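Local coordinates for Glyco_hydro_cc domain-containing protein (Blastomyces gilchristii, PDB 6UB0) that probably hydrolyses beta-1,3-glucan as a curdlan-specific exo-beta-1,3-glucanase of glycoside hydrolase family 128, at residues A[2-7]-A[196-201]; A[175-180]-A[204-209]. One frame throughout, in Å; residues are numbered along the deposited sequence.

Overall arrangement
Both contacts belong to one side of the TIM-barrel catalytic domain, and their centres lie about 10 Å apart. Along the chain their segments alternate: 2-7 comes first, then 175-180, 196-201 and 204-209. Strand 172-180, helix 183-199 and strand 203-208 form a beta-alpha-beta unit. Interaction 2 pairs its two strands, whereas interaction 1 ties the C-terminal end of its helix to the chain leading into strand 5-8, the first of the barrel. Tyr206 joins the two, its hydroxyl meeting Asp198 and Arg5. The first and last barrel strands are thus brought together, in part by the Lys4 to Tyr206 backbone bond, while Glu176 and Phe209 face the bound sugar.

Interaction 1 of 2, residues A[2-7]-A[196-201]; sequences SGKRGL and WLDSNA
Lys4 reaches across to the end of helix 183-199 and places its NZ among the carbonyl oxygens left there as the helix stops. The chain is extended beyond CG, with chi2 to chi4 all near 180°, which brings Lys4 NZ 2.7 Å from Leu197 O, a bond lying in the carbonyl plane. A weaker bond joins Lys4 NZ to Asp198 O at 2.9 Å, and Asn200 O is 2.8 Å from the same NZ. Val203 O, just beyond the helix, is another acceptor of this ammonium.

The second close-knit part is the carboxylate of Asp198. Arg5 NH2 forms a salt bridge to Asp198 OD2, 3.0 Å, on its syn lone pair, and the guanidinium and carboxylate planes are nearly coplanar, 5° apart, although the N-H...O angle of 138° is bent. Asp198 OD1 is met from above the carboxylate plane by Ser2 OG at 2.8 Å and also bonds to Tyr206 OH. Arg5 is buried and gripped further by Tyr206, Tyr227 and Ile230.

Toward solvent the contact thins out. Ser2 is exposed; Ser2 OG also accepts from Lys4 N at 3.1 Å, closing an ST turn, and a water links Ser2 N to Asp198 OD2. Ala201, likewise exposed, is a marginal contact whose CB points away from the N-terminal segment.

The chemistry is largely polar and charge-matched: the lysine probably balances the negative end of the helix dipole, and the arginine would help keep Asp198 ionised.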
ATOM      1  N   SER A   2      -3.575   2.082 -16.533  1.00 41.56           N
ATOM      2  CA  SER A   2      -4.783   1.685 -15.759  1.00 41.02           C
ATOM      3  C   SER A   2      -5.185   2.773 -14.748  1.00 41.33           C
ATOM      4  O   SER A   2      -6.333   2.706 -14.201  1.00 43.21           O
ATOM      5  CB  SER A   2      -4.489   0.427 -15.015  1.00 42.27           C
ATOM      6  OG  SER A   2      -3.457   0.673 -14.045  1.00 39.22           O
ATOM      7  N   GLY A   3      -4.237   3.652 -14.389  1.00 35.84           N
ATOM      8  CA  GLY A   3      -4.409   4.681 -13.357  1.00 35.02           C
ATOM      9  C   GLY A   3      -4.294   4.104 -11.956  1.00 32.67           C
ATOM     10  O   GLY A   3      -4.588   4.897 -10.980  1.00 35.05           O
ATOM     11  N   LYS A   4      -3.884   2.822 -11.839  1.00 30.26           N
ATOM     12  CA  LYS A   4      -3.697   2.068 -10.557  1.00 29.09           C
ATOM     13  C   LYS A   4      -2.244   2.136 -10.032  1.00 26.62           C
ATOM     14  O   LYS A   4      -2.064   1.902  -8.804  1.00 24.96           O
ATOM     15  CB  LYS A   4      -4.023   0.574 -10.643  1.00 30.96           C
ATOM     16  CG  LYS A   4      -5.351   0.169 -11.257  1.00 33.12           C
ATOM     17  CD  LYS A   4      -5.491  -1.335 -11.216  1.00 34.58           C
ATOM     18  CE  LYS A   4      -6.762  -1.874 -11.854  1.00 37.10           C
ATOM     19  NZ  LYS A   4      -6.826  -3.358 -11.703  1.00 39.33           N
ATOM     20  N   ARG A   5      -1.255   2.425 -10.869  1.00 24.01           N
ATOM     21  CA  ARG A   5       0.175   2.270 -10.498  1.00 23.58           C
ATOM     22  C   ARG A   5       0.697   3.428  -9.632  1.00 22.90           C
ATOM     23  O   ARG A   5       0.555   4.609 -10.086  1.00 22.70           O
ATOM     24  CB  ARG A   5       0.976   2.247 -11.795  1.00 23.42           C
ATOM     25  CG  ARG A   5       2.378   1.703 -11.593  1.00 23.81           C
ATOM     26  CD  ARG A   5       3.058   1.202 -12.872  1.00 25.88           C
ATOM     27  NE  ARG A   5       2.298   0.192 -13.605  1.00 28.25           N
ATOM     28  CZ  ARG A   5       2.609  -0.266 -14.836  1.00 30.55           C
ATOM     29  NH1 ARG A   5       3.686   0.190 -15.450  1.00 29.45           N
ATOM     30  NH2 ARG A   5       1.837  -1.139 -15.457  1.00 31.31           N
ATOM     31  N   GLY A   6       1.401   3.103  -8.533  1.00 20.52           N
ATOM     32  CA  GLY A   6       1.858   4.022  -7.481  1.00 21.48           C
ATOM     33  C   GLY A   6       3.373   4.162  -7.384  1.00 20.26           C
ATOM     34  O   GLY A   6       4.098   3.199  -7.736  1.00 23.05           O
ATOM     35  N   LEU A   7       3.803   5.256  -6.757  1.00 20.09           N
ATOM     36  CA  LEU A   7       5.231   5.551  -6.469  1.00 19.98           C
ATOM     37  C   LEU A   7       5.401   5.546  -4.946  1.00 20.44           C
ATOM     38  O   LEU A   7       5.075   6.544  -4.304  1.00 20.00           O
ATOM     39  CB  LEU A   7       5.577   6.890  -7.117  1.00 21.58           C
ATOM     40  CG  LEU A   7       5.596   6.871  -8.658  1.00 22.03           C
ATOM     41  CD1 LEU A   7       5.805   8.288  -9.171  1.00 23.84           C
ATOM     42  CD2 LEU A   7       6.665   5.934  -9.196  1.00 23.19           C
ATOM     43  N   TRP A 196      -1.572  -8.314 -14.973  1.00 39.31           N
ATOM     44  CA  TRP A 196      -2.515  -9.083 -14.117  1.00 39.57           C
ATOM     45  C   TRP A 196      -3.144  -8.145 -13.074  1.00 38.98           C
ATOM     46  O   TRP A 196      -4.420  -8.114 -12.898  1.00 39.48           O
ATOM     47  CB  TRP A 196      -1.750 -10.248 -13.465  1.00 40.84           C
ATOM     48  CG  TRP A 196      -2.642 -11.167 -12.699  1.00 42.20           C
ATOM     49  CD1 TRP A 196      -3.409 -12.159 -13.229  1.00 44.64           C
ATOM     50  CD2 TRP A 196      -2.921 -11.143 -11.288  1.00 41.68           C
ATOM     51  NE1 TRP A 196      -4.153 -12.753 -12.244  1.00 45.69           N
ATOM     52  CE2 TRP A 196      -3.862 -12.164 -11.043  1.00 42.83           C
ATOM     53  CE3 TRP A 196      -2.465 -10.373 -10.212  1.00 38.33           C
ATOM     54  CZ2 TRP A 196      -4.353 -12.433  -9.770  1.00 42.71           C
ATOM     55  CZ3 TRP A 196      -2.967 -10.627  -8.961  1.00 38.58           C
ATOM     56  CH2 TRP A 196      -3.892 -11.654  -8.743  1.00 40.49           C
ATOM     57  N   LEU A 197      -2.284  -7.355 -12.430  1.00 35.85           N
ATOM     58  CA  LEU A 197      -2.739  -6.341 -11.437  1.00 35.03           C
ATOM     59  C   LEU A 197      -3.618  -5.335 -12.177  1.00 35.39           C
ATOM     60  O   LEU A 197      -4.672  -4.962 -11.634  1.00 35.51           O
ATOM     61  CB  LEU A 197      -1.522  -5.709 -10.739  1.00 32.65           C
ATOM     62  CG  LEU A 197      -0.744  -6.662  -9.831  1.00 33.28           C
ATOM     63  CD1 LEU A 197       0.672  -6.176  -9.556  1.00 33.18           C
ATOM     64  CD2 LEU A 197      -1.493  -6.865  -8.516  1.00 32.00           C
ATOM     65  N   ASP A 198      -3.214  -4.901 -13.374  1.00 36.27           N
ATOM     66  CA  ASP A 198      -3.913  -3.793 -14.095  1.00 37.70           C
ATOM     67  C   ASP A 198      -5.353  -4.214 -14.510  1.00 41.96           C
ATOM     68  O   ASP A 198      -6.279  -3.361 -14.501  1.00 41.89           O
ATOM     69  CB  ASP A 198      -3.060  -3.365 -15.290  1.00 38.16           C
ATOM     70  CG  ASP A 198      -1.975  -2.395 -14.868  1.00 38.74           C
ATOM     71  OD1 ASP A 198      -2.128  -1.798 -13.753  1.00 35.84           O
ATOM     72  OD2 ASP A 198      -0.985  -2.256 -15.615  1.00 37.91           O
ATOM     73  N   SER A 199      -5.577  -5.482 -14.823  1.00 43.52           N
ATOM     74  CA  SER A 199      -6.913  -5.977 -15.261  1.00 47.67           C
ATOM     75  C   SER A 199      -7.669  -6.616 -14.089  1.00 48.34           C
ATOM     76  O   SER A 199      -8.924  -6.711 -14.196  1.00 52.57           O
ATOM     77  CB  SER A 199      -6.766  -6.909 -16.416  1.00 50.62           C
ATOM     78  OG  SER A 199      -5.716  -7.812 -16.133  1.00 54.08           O
ATOM     79  N   ASN A 200      -6.970  -6.992 -13.003  1.00 44.72           N
ATOM     80  CA  ASN A 200      -7.624  -7.601 -11.814  1.00 44.37           C
ATOM     81  C   ASN A 200      -8.380  -6.468 -11.110  1.00 42.61           C
ATOM     82  O   ASN A 200      -7.759  -5.658 -10.425  1.00 43.51           O
ATOM     83  CB  ASN A 200      -6.656  -8.412 -10.943  1.00 43.22           C
ATOM     84  CG  ASN A 200      -7.349  -8.997  -9.729  1.00 43.06           C
ATOM     85  OD1 ASN A 200      -8.452  -8.573  -9.400  1.00 42.40           O
ATOM     86  ND2 ASN A 200      -6.730  -9.953  -9.047  1.00 44.08           N
ATOM     87  N   ALA A 201      -9.684  -6.390 -11.355  1.00 43.64           N
ATOM     88  CA  ALA A 201     -10.639  -5.417 -10.776  1.00 42.62           C
ATOM     89  C   ALA A 201     -10.744  -5.543  -9.245  1.00 41.38           C
ATOM     90  O   ALA A 201     -11.377  -4.672  -8.620  1.00 39.81           O
ATOM     91  CB  ALA A 201     -11.978  -5.649 -11.412  1.00 46.83           C
TER
HETATM   92  O   HOH W   1      -1.217   0.932 -15.917  1.00 35.03           O

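Interaction 2 of 2, residues A[175-180]-A[204-209]; sequences TEFEGQ and ERYASF. With GLC (alpha-D-glucopyranose), chain B.
Phe209 lies alongside Glu176, the two side chains pointing the same way toward the sugar. Ring and carboxylate planes are turned 39° apart, with Phe209 CD1 3.8 Å from Glu176 CD. With CG anti to the backbone N (chi1 178°), the ring extends toward the sugar, and Phe209 CE1 comes within 3.6 Å of O1 of the bound glucose. The extended chain of Glu176 presents its carboxylate to that glucose: Glu176 OE2 accepts from glucose O2 at 2.7 Å, while Glu176 OE1 lies only 2.4 Å from O1, a very short contact whose exact length is doubtful. His144 and Trp29 also bond to this carboxylate. Glu178 runs obliquely to the same ring, its carboxylate plane steeply inclined to it; Glu178 OE1 lies 3.6 Å from Phe209 CD2 and is held by His144, whose ring meets Phe209 edge-to-face.

Phe177 turns instead toward helix 183-199, where it touches Leu197. Its CG sits between the backbone N and carbonyl carbon, which swings the ring against the neighbouring strand: Ser208 CA makes a CH-pi contact over one face of the Phe177 ring, 3.8 Å from its centroid. Tyr206 CD1 approaches near the plane of the same ring, 3.5 Å from Phe177 CE2, with the two ring planes inclined at 58°.

Backbone bonds join the segments, Phe177 N to Ala207 O and Phe209 N to Phe177 O. Neighbouring parallel strands of a beta-alpha-beta unit, with pocket-lining side chains toward their C-terminal ends, are characteristic of TIM barrels, whose active sites lie at that end of the strands, here in a glycoside hydrolase.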
ATOM      1  N   THR A 175       0.042  -2.358  -1.617  1.00 19.16           N
ATOM      2  CA  THR A 175       0.856  -1.127  -1.384  1.00 18.15           C
ATOM      3  C   THR A 175       2.345  -1.462  -1.390  1.00 18.35           C
ATOM      4  O   THR A 175       3.132  -0.545  -1.383  1.00 18.01           O
ATOM      5  CB  THR A 175       0.406  -0.359  -0.138  1.00 18.41           C
ATOM      6  OG1 THR A 175       0.357  -1.207   0.995  1.00 18.44           O
ATOM      7  CG2 THR A 175      -1.003   0.204  -0.248  1.00 18.35           C
ATOM      8  N   GLU A 176       2.701  -2.757  -1.328  1.00 19.39           N
ATOM      9  CA  GLU A 176       4.092  -3.218  -1.510  1.00 21.29           C
ATOM     10  C   GLU A 176       4.048  -4.557  -2.248  1.00 22.81           C
ATOM     11  O   GLU A 176       3.427  -5.474  -1.743  1.00 21.89           O
ATOM     12  CB  GLU A 176       4.834  -3.506  -0.217  1.00 21.58           C
ATOM     13  CG  GLU A 176       5.192  -2.314   0.638  1.00 20.98           C
ATOM     14  CD  GLU A 176       5.936  -2.618   1.918  1.00 21.24           C
ATOM     15  OE1 GLU A 176       6.362  -3.777   2.098  1.00 23.14           O
ATOM     16  OE2 GLU A 176       6.027  -1.727   2.772  1.00 20.83           O
ATOM     17  N   PHE A 177       4.777  -4.684  -3.351  1.00 23.59           N
ATOM     18  CA  PHE A 177       5.195  -6.034  -3.810  1.00 26.54           C
ATOM     19  C   PHE A 177       6.610  -5.987  -4.371  1.00 27.48           C
ATOM     20  O   PHE A 177       6.993  -4.989  -4.975  1.00 27.84           O
ATOM     21  CB  PHE A 177       4.143  -6.549  -4.777  1.00 27.60           C
ATOM     22  CG  PHE A 177       4.037  -5.732  -6.032  1.00 27.65           C
ATOM     23  CD1 PHE A 177       4.831  -6.026  -7.132  1.00 28.94           C
ATOM     24  CD2 PHE A 177       3.153  -4.671  -6.117  1.00 28.04           C
ATOM     25  CE1 PHE A 177       4.752  -5.247  -8.279  1.00 30.17           C
ATOM     26  CE2 PHE A 177       3.050  -3.942  -7.278  1.00 28.17           C
ATOM     27  CZ  PHE A 177       3.828  -4.259  -8.371  1.00 28.03           C
ATOM     28  N   GLU A 178       7.372  -7.074  -4.167  1.00 30.12           N
ATOM     29  CA  GLU A 178       8.795  -7.117  -4.559  1.00 32.87           C
ATOM     30  C   GLU A 178       9.127  -8.545  -4.981  1.00 34.09           C
ATOM     31  O   GLU A 178       9.047  -9.416  -4.111  1.00 32.56           O
ATOM     32  CB  GLU A 178       9.642  -6.629  -3.382  1.00 33.48           C
ATOM     33  CG  GLU A 178      11.110  -6.810  -3.606  1.00 36.52           C
ATOM     34  CD  GLU A 178      12.014  -6.439  -2.454  1.00 38.05           C
ATOM     35  OE1 GLU A 178      11.632  -6.683  -1.262  1.00 34.69           O
ATOM     36  OE2 GLU A 178      13.117  -5.914  -2.771  1.00 38.50           O
ATOM     37  N   GLY A 179       9.414  -8.758  -6.271  1.00 36.07           N
ATOM     38  CA  GLY A 179       9.976 -10.017  -6.812  1.00 36.78           C
ATOM     39  C   GLY A 179      11.499  -9.994  -6.818  1.00 38.57           C
ATOM     40  O   GLY A 179      12.074  -9.289  -7.708  1.00 41.04           O
ATOM     41  N   GLN A 180      12.135 -10.715  -5.889  1.00 38.57           N
ATOM     42  CA  GLN A 180      13.557 -10.497  -5.491  1.00 42.13           C
ATOM     43  C   GLN A 180      14.489 -11.275  -6.413  1.00 44.90           C
ATOM     44  O   GLN A 180      13.987 -12.180  -7.114  1.00 46.25           O
ATOM     45  CB  GLN A 180      13.829 -10.928  -4.059  1.00 43.54           C
ATOM     46  CG  GLN A 180      13.458  -9.868  -3.039  1.00 42.93           C
ATOM     47  CD  GLN A 180      12.962 -10.499  -1.769  1.00 43.83           C
ATOM     48  OE1 GLN A 180      12.874 -11.728  -1.666  1.00 45.42           O
ATOM     49  NE2 GLN A 180      12.649  -9.659  -0.794  1.00 40.92           N
ATOM     50  N   GLU A 204      -7.527  -2.106  -6.825  1.00 34.26           N
ATOM     51  CA  GLU A 204      -7.818  -0.671  -7.122  1.00 34.50           C
ATOM     52  C   GLU A 204      -6.511   0.062  -7.423  1.00 32.08           C
ATOM     53  O   GLU A 204      -6.521   0.897  -8.340  1.00 34.76           O
ATOM     54  CB  GLU A 204      -8.521   0.043  -5.948  1.00 35.99           C
ATOM     55  CG  GLU A 204      -8.819   1.532  -6.162  1.00 36.60           C
ATOM     56  CD  GLU A 204      -9.898   2.198  -5.302  1.00 40.26           C
ATOM     57  OE1 GLU A 204     -10.979   2.597  -5.847  1.00 46.04           O
ATOM     58  OE2 GLU A 204      -9.677   2.375  -4.103  1.00 39.01           O
ATOM     59  N   ARG A 205      -5.473  -0.176  -6.615  1.00 28.87           N
ATOM     60  CA  ARG A 205      -4.157   0.518  -6.707  1.00 27.47           C
ATOM     61  C   ARG A 205      -3.026  -0.392  -6.243  1.00 26.60           C
ATOM     62  O   ARG A 205      -3.291  -1.338  -5.451  1.00 24.78           O
ATOM     63  CB  ARG A 205      -4.151   1.821  -5.914  1.00 27.93           C
ATOM     64  CG  ARG A 205      -4.871   2.977  -6.604  1.00 28.85           C
ATOM     65  CD  ARG A 205      -4.608   4.286  -5.890  1.00 30.48           C
ATOM     66  NE  ARG A 205      -5.007   5.464  -6.633  1.00 31.09           N
ATOM     67  CZ  ARG A 205      -5.022   6.710  -6.161  1.00 33.10           C
ATOM     68  NH1 ARG A 205      -4.656   6.953  -4.913  1.00 33.22           N
ATOM     69  NH2 ARG A 205      -5.379   7.710  -6.960  1.00 32.55           N
ATOM     70  N   TYR A 206      -1.809  -0.177  -6.776  1.00 24.40           N
ATOM     71  CA  TYR A 206      -0.624  -0.961  -6.320  1.00 23.88           C
ATOM     72  C   TYR A 206       0.653  -0.122  -6.435  1.00 21.90           C
ATOM     73  O   TYR A 206       0.639   0.867  -7.200  1.00 22.05           O
ATOM     74  CB  TYR A 206      -0.527  -2.304  -7.048  1.00 25.31           C
ATOM     75  CG  TYR A 206      -0.324  -2.160  -8.532  1.00 25.85           C
ATOM     76  CD1 TYR A 206       0.918  -1.848  -9.051  1.00 26.81           C
ATOM     77  CD2 TYR A 206      -1.401  -2.237  -9.408  1.00 27.16           C
ATOM     78  CE1 TYR A 206       1.099  -1.652 -10.406  1.00 27.00           C
ATOM     79  CE2 TYR A 206      -1.228  -2.068 -10.773  1.00 28.73           C
ATOM     80  CZ  TYR A 206       0.016  -1.713 -11.261  1.00 28.66           C
ATOM     81  OH  TYR A 206       0.180  -1.510 -12.593  1.00 26.87           O
ATOM     82  N   ALA A 207       1.731  -0.592  -5.793  1.00 22.23           N
ATOM     83  CA  ALA A 207       3.078   0.020  -5.803  1.00 22.31           C
ATOM     84  C   ALA A 207       4.131  -1.068  -5.655  1.00 22.79           C
ATOM     85  O   ALA A 207       4.167  -1.799  -4.632  1.00 21.56           O
ATOM     86  CB  ALA A 207       3.224   1.028  -4.713  1.00 21.62           C
ATOM     87  N   SER A 208       4.997  -1.182  -6.638  1.00 23.55           N
ATOM     88  CA  SER A 208       6.198  -2.025  -6.505  1.00 24.85           C
ATOM     89  C   SER A 208       7.093  -1.419  -5.451  1.00 23.75           C
ATOM     90  O   SER A 208       7.071  -0.166  -5.272  1.00 23.30           O
ATOM     91  CB  SER A 208       6.945  -2.183  -7.795  1.00 27.10           C
ATOM     92  OG  SER A 208       7.312  -3.544  -7.935  1.00 31.89           O
ATOM     93  N   PHE A 209       7.841  -2.286  -4.768  1.00 24.44           N
ATOM     94  CA  PHE A 209       8.666  -1.883  -3.615  1.00 23.73           C
ATOM     95  C   PHE A 209      10.128  -1.756  -4.052  1.00 24.50           C
ATOM     96  O   PHE A 209      10.758  -2.754  -4.285  1.00 25.61           O
ATOM     97  CB  PHE A 209       8.498  -2.907  -2.484  1.00 23.45           C
ATOM     98  CG  PHE A 209       9.328  -2.627  -1.271  1.00 23.55           C
ATOM     99  CD1 PHE A 209       8.885  -1.787  -0.258  1.00 22.99           C
ATOM    100  CD2 PHE A 209      10.584  -3.221  -1.126  1.00 25.04           C
ATOM    101  CE1 PHE A 209       9.645  -1.566   0.872  1.00 24.95           C
ATOM    102  CE2 PHE A 209      11.349  -2.966   0.001  1.00 25.36           C
ATOM    103  CZ  PHE A 209      10.887  -2.166   1.009  1.00 25.79           C
TER
HETATM  104  C1  GLC B   1       8.290  -4.355   4.562  1.00 34.76           C
HETATM  105  C2  GLC B   1       8.188  -3.106   5.451  1.00 33.11           C
HETATM  106  C3  GLC B   1       9.473  -2.278   5.385  1.00 34.24           C
HETATM  107  C4  GLC B   1      10.693  -3.200   5.652  1.00 35.59           C
HETATM  108  C5  GLC B   1      10.658  -4.445   4.806  1.00 36.51           C
HETATM  109  C6  GLC B   1      11.825  -5.431   5.017  1.00 37.79           C
HETATM  110  O1  GLC B   1       8.541  -4.059   3.180  1.00 36.12           O
HETATM  111  O2  GLC B   1       7.099  -2.196   5.164  1.00 29.84           O
HETATM  112  O3  GLC B   1       9.380  -1.203   6.319  1.00 32.54           O
HETATM  113  O4  GLC B   1      11.843  -2.527   5.266  1.00 40.04           O
HETATM  114  O5  GLC B   1       9.421  -5.107   5.071  1.00 37.03           O
HETATM  115  O6  GLC B   1      12.161  -5.326   6.370  1.00 39.32           O
HETATM  116  O   HOH W   2       6.063  -0.322  -2.250  1.00 24.19           O